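Local coordinates for double-stranded RNA-binding protein 1 (Arabidopsis thaliana, PDB 3ADG) that binds double-stranded RNA and assists DICER-LIKE 1 in the accurate processing of primary and precursor microRNAs, at residues 53-56 with 57-60; 63-66 with 67-71. All coordinates share one frame; numbering follows the deposited sequence.

Contact 1 (53-56 with 57-60)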
loop_
_atom_site.group_PDB
_atom_site.type_symbol
_atom_site.label_atom_id
_atom_site.label_comp_id
_atom_site.label_asym_id
_atom_site.label_seq_id
_atom_site.Cartn_x
_atom_site.Cartn_y
_atom_site.Cartn_z
ATOM N N PHE A 53 -8.114 -3.656 7.862
ATOM C CA PHE A 53 -8.982 -2.839 7.013
ATOM C C PHE A 53 -10.185 -3.639 6.479
ATOM O O PHE A 53 -10.149 -4.884 6.430
ATOM C CB PHE A 53 -8.170 -2.186 5.885
ATOM C CG PHE A 53 -7.228 -1.136 6.386
ATOM C CD1 PHE A 53 -5.885 -1.442 6.525
ATOM C CD2 PHE A 53 -7.708 0.107 6.849
ATOM C CE1 PHE A 53 -4.977 -0.511 7.040
ATOM C CE2 PHE A 53 -6.815 1.052 7.348
ATOM C CZ PHE A 53 -5.435 0.735 7.431
ATOM N N PHE A 54 -11.235 -2.924 6.091
ATOM C CA PHE A 54 -12.480 -3.573 5.640
ATOM C C PHE A 54 -12.568 -3.768 4.124
ATOM O O PHE A 54 -13.502 -4.413 3.620
ATOM C CB PHE A 54 -13.720 -2.821 6.144
ATOM C CG PHE A 54 -13.783 -2.644 7.661
ATOM C CD1 PHE A 54 -14.380 -1.503 8.215
ATOM C CD2 PHE A 54 -13.263 -3.610 8.521
ATOM C CE1 PHE A 54 -14.470 -1.325 9.622
ATOM C CE2 PHE A 54 -13.331 -3.450 9.907
ATOM C CZ PHE A 54 -13.938 -2.293 10.477
ATOM N N ASN A 55 -11.592 -3.209 3.417
ATOM C CA ASN A 55 -11.511 -3.375 1.974
ATOM C C ASN A 55 -10.079 -3.204 1.449
ATOM O O ASN A 55 -9.201 -2.649 2.135
ATOM C CB ASN A 55 -12.516 -2.442 1.290
ATOM C CG ASN A 55 -12.250 -0.985 1.614
ATOM O OD1 ASN A 55 -11.305 -0.382 1.075
ATOM N ND2 ASN A 55 -13.026 -0.432 2.542
ATOM N N ARG A 56 -9.851 -3.690 0.225
ATOM C CA ARG A 56 -8.496 -3.703 -0.326
ATOM C C ARG A 56 -7.971 -2.266 -0.502
ATOM O O ARG A 56 -6.827 -1.987 -0.177
ATOM C CB ARG A 56 -8.449 -4.508 -1.629
ATOM C CG ARG A 56 -9.304 -3.959 -2.739
ATOM C CD ARG A 56 -8.468 -3.127 -3.679
ATOM N NE ARG A 56 -9.101 -2.976 -4.982
ATOM C CZ ARG A 56 -8.622 -2.239 -5.981
ATOM N NH1 ARG A 56 -7.478 -1.558 -5.847
ATOM N NH2 ARG A 56 -9.315 -2.174 -7.108
ATOM N N LYS A 57 -8.817 -1.358 -0.973
ATOM C CA LYS A 57 -8.370 0.010 -1.229
ATOM C C LYS A 57 -7.855 0.699 0.038
ATOM O O LYS A 57 -6.826 1.360 0.008
ATOM C CB LYS A 57 -9.489 0.822 -1.881
ATOM C CG LYS A 57 -9.644 0.475 -3.367
ATOM C CD LYS A 57 -10.545 1.428 -4.042
ATOM C CE LYS A 57 -10.804 0.965 -5.481
ATOM N NZ LYS A 57 -11.611 1.964 -6.185
ATOM N N ALA A 58 -8.563 0.539 1.148
ATOM C CA ALA A 58 -8.100 1.137 2.408
ATOM C C ALA A 58 -6.709 0.584 2.846
ATOM O O ALA A 58 -5.845 1.345 3.312
ATOM C CB ALA A 58 -9.158 0.938 3.514
ATOM N N ALA A 59 -6.531 -0.733 2.684
ATOM C CA ALA A 59 -5.252 -1.395 2.987
ATOM C C ALA A 59 -4.145 -0.857 2.089
ATOM O O ALA A 59 -3.055 -0.544 2.579
ATOM C CB ALA A 59 -5.392 -2.926 2.845
ATOM N N GLU A 60 -4.420 -0.773 0.782
ATOM C CA GLU A 60 -3.430 -0.314 -0.186
ATOM C C GLU A 60 -3.027 1.125 0.140
ATOM O O GLU A 60 -1.831 1.450 0.150
ATOM C CB GLU A 60 -3.990 -0.426 -1.603
ATOM C CG GLU A 60 -4.174 -1.890 -2.015
ATOM C CD GLU A 60 -4.805 -2.028 -3.406
ATOM O OE1 GLU A 60 -5.418 -1.055 -3.875
ATOM O OE2 GLU A 60 -4.666 -3.100 -4.026
#
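R56 reaches forward over the first turn to meet both K57 and E60. CB lies beside the backbone N of K57, as in any adjacent pair. With CG between the backbone N and the carbonyl carbon of R56 (chi1 62°), CG stays beside the K57 N as well. CD comes within 3.7 Å of E60 OE1. NE lies 3.8 Å from K57 CG, because the two side chains run side by side. The extended K57 chain passes over one face of the guanidinium, with CZ near K57 CG and CE and R56 NH2 3.8 Å from K57 CE. R56 NH1 donates to E60 OE1 at 2.9 Å and forms a salt bridge. NH1 comes to the syn side of OE1, tilted out of the carboxylate plane, while OE1 lies in the guanidinium plane; the two flat groups are turned 73° apart. The same OE1 also pairs with K6.

N55 is the N-cap. Its OD1 accepts from A58 N at 2.9 Å and satisfies an N-H of the first turn. The backbone O of N55 takes a weak bond from A59 N. E60 N to R56 O, 2.9 Å, is a regular helical bond.

The F53 ring packs on A58 and A59, with CD1 near A59 CA. A58 O sits over the ring centre, 4.0 Å above the plane, and F53 CD2 touches A58 CB at 3.7 Å.

R56 and K57 stand at the start of helix 56-71, the part of a double-stranded RNA-binding domain that commonly faces RNA phosphates. Their placement is consistent with that role here. Helix 5-15 reaches the site through K6. Strand 22-28 meets R56 and E60 through I25, and strand 35-42 lies under A59 through F36 and S38.

Contact 2 (63-66 with 67-71)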
loop_
_atom_site.group_PDB
_atom_site.type_symbol
_atom_site.label_atom_id
_atom_site.label_comp_id
_atom_site.label_asym_id
_atom_site.label_seq_id
_atom_site.Cartn_x
_atom_site.Cartn_y
_atom_site.Cartn_z
ATOM N N ALA A 63 -0.638 1.046 3.077
ATOM C CA ALA A 63 0.682 0.581 2.612
ATOM C C ALA A 63 1.428 1.759 1.942
ATOM O O ALA A 63 2.633 1.955 2.212
ATOM C CB ALA A 63 0.540 -0.592 1.623
ATOM N N ALA A 64 0.719 2.506 1.075
ATOM C CA ALA A 64 1.320 3.644 0.342
ATOM C C ALA A 64 1.752 4.725 1.335
ATOM O O ALA A 64 2.851 5.263 1.218
ATOM C CB ALA A 64 0.346 4.199 -0.694
ATOM N N GLU A 65 0.929 4.963 2.362
ATOM C CA GLU A 65 1.273 5.924 3.401
ATOM C C GLU A 65 2.591 5.533 4.090
ATOM O O GLU A 65 3.481 6.372 4.288
ATOM C CB GLU A 65 0.176 6.000 4.455
ATOM C CG GLU A 65 0.592 6.990 5.588
ATOM C CD GLU A 65 -0.410 7.116 6.706
ATOM O OE1 GLU A 65 -0.131 7.918 7.628
ATOM O OE2 GLU A 65 -1.472 6.481 6.631
ATOM N N VAL A 66 2.686 4.257 4.465
ATOM C CA VAL A 66 3.896 3.722 5.125
ATOM C C VAL A 66 5.111 3.921 4.231
ATOM O O VAL A 66 6.144 4.415 4.687
ATOM C CB VAL A 66 3.727 2.238 5.508
ATOM C CG1 VAL A 66 5.062 1.621 5.962
ATOM C CG2 VAL A 66 2.614 2.124 6.626
ATOM N N ALA A 67 4.964 3.560 2.949
ATOM C CA ALA A 67 6.038 3.733 1.941
ATOM C C ALA A 67 6.527 5.188 1.885
ATOM O O ALA A 67 7.738 5.463 2.035
ATOM C CB ALA A 67 5.531 3.269 0.538
ATOM N N LEU A 68 5.585 6.116 1.721
ATOM C CA LEU A 68 5.906 7.545 1.614
ATOM C C LEU A 68 6.672 8.040 2.860
ATOM O O LEU A 68 7.682 8.737 2.748
ATOM C CB LEU A 68 4.650 8.392 1.324
ATOM C CG LEU A 68 3.930 8.223 -0.012
ATOM C CD1 LEU A 68 2.496 8.782 0.044
ATOM C CD2 LEU A 68 4.781 8.850 -1.190
ATOM N N ARG A 69 6.183 7.666 4.048
ATOM C CA ARG A 69 6.824 8.077 5.296
ATOM C C ARG A 69 8.285 7.578 5.358
ATOM O O ARG A 69 9.175 8.332 5.739
ATOM C CB ARG A 69 6.053 7.540 6.497
ATOM C CG ARG A 69 4.747 8.297 6.734
ATOM C CD ARG A 69 4.048 7.823 8.003
ATOM N NE ARG A 69 2.762 8.495 8.184
ATOM C CZ ARG A 69 2.596 9.712 8.696
ATOM N NH1 ARG A 69 3.634 10.446 9.098
ATOM N NH2 ARG A 69 1.378 10.199 8.798
ATOM N N GLU A 70 8.501 6.335 4.941
ATOM C CA GLU A 70 9.815 5.723 5.042
ATOM C C GLU A 70 10.752 6.337 3.989
ATOM O O GLU A 70 11.888 6.658 4.292
ATOM C CB GLU A 70 9.700 4.215 4.894
ATOM C CG GLU A 70 10.975 3.434 5.245
ATOM C CD GLU A 70 11.443 3.641 6.698
ATOM O OE1 GLU A 70 10.599 3.758 7.609
ATOM O OE2 GLU A 70 12.675 3.677 6.921
ATOM N N LEU A 71 10.247 6.553 2.774
ATOM C CA LEU A 71 11.063 7.164 1.719
ATOM C C LEU A 71 11.601 8.559 2.122
ATOM O O LEU A 71 12.650 8.994 1.620
ATOM C CB LEU A 71 10.284 7.210 0.402
ATOM C CG LEU A 71 10.051 5.863 -0.299
ATOM C CD1 LEU A 71 8.828 5.932 -1.256
ATOM C CD2 LEU A 71 11.337 5.436 -1.062
#
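E65 and R69 are brought together by two stretched chains one helical turn apart. E65 points CG away from its own backbone N (chi1 178°) and stays extended to the carboxylate. R69 runs straight from CG to NE, then turns its guanidinium across the chain (chi4 -81°). The side of that group carrying NE and NH2 thereby faces E65. The two side chains lie alongside each other and point the same way.

The grip is side-on. R69 NE donates to E65 OE1 at 3.0 Å, on the anti side, a little out of the carboxylate plane. R69 NH2 donates to the same E65 OE1, also at 3.0 Å, nearly in line with the C-O bond. Both bonds are somewhat bent. OE1 lies in the guanidinium plane, but the carboxylate and guanidinium planes are 44° apart. Closer to the backbone, R69 CG rests 3.4 Å from E65 O, and R69 N bonds to that carbonyl.

Regular helical bonds run beneath the pair. A67 N bonds to A63 O, and L68 N to A64 O, both at 2.9 Å. E70 N bonds to V66 O, while the carboxylate of E70 pairs with K73.

A63 and A67 face the sheet, where both touch V40 of strand 35-42. A64 and E65 meet F5 of helix 5-15.

Two donors from one guanidinium on a single oxygen would favour the observed turn of that group about chi4. The proximity of opposite charges probably favours the ionised form of E65, and the bridge links successive turns of the helix.

From the N terminus the chain forms helix 5-15, then the antiparallel strands 22-28, 35-42 and 45-48, then helix 56-71, the order of the double-stranded RNA-binding fold. Contact 1 lies where the connection after strand 45-48 turns into helix 56-71. Contact 2 follows towards the C-terminal end of that helix. In each the segments adjoin, so neither closes a long loop. They come in series, neither nesting nor crossing. Their centres are 15 Å apart, on opposite sides of the chain's centre. Both reach strand 35-42 and helix 5-15. Strand 22-28 is met by residues 53-60, strand 45-48 by residues 63-71. They lie toward the two ends of one helix, which packs against the sheet.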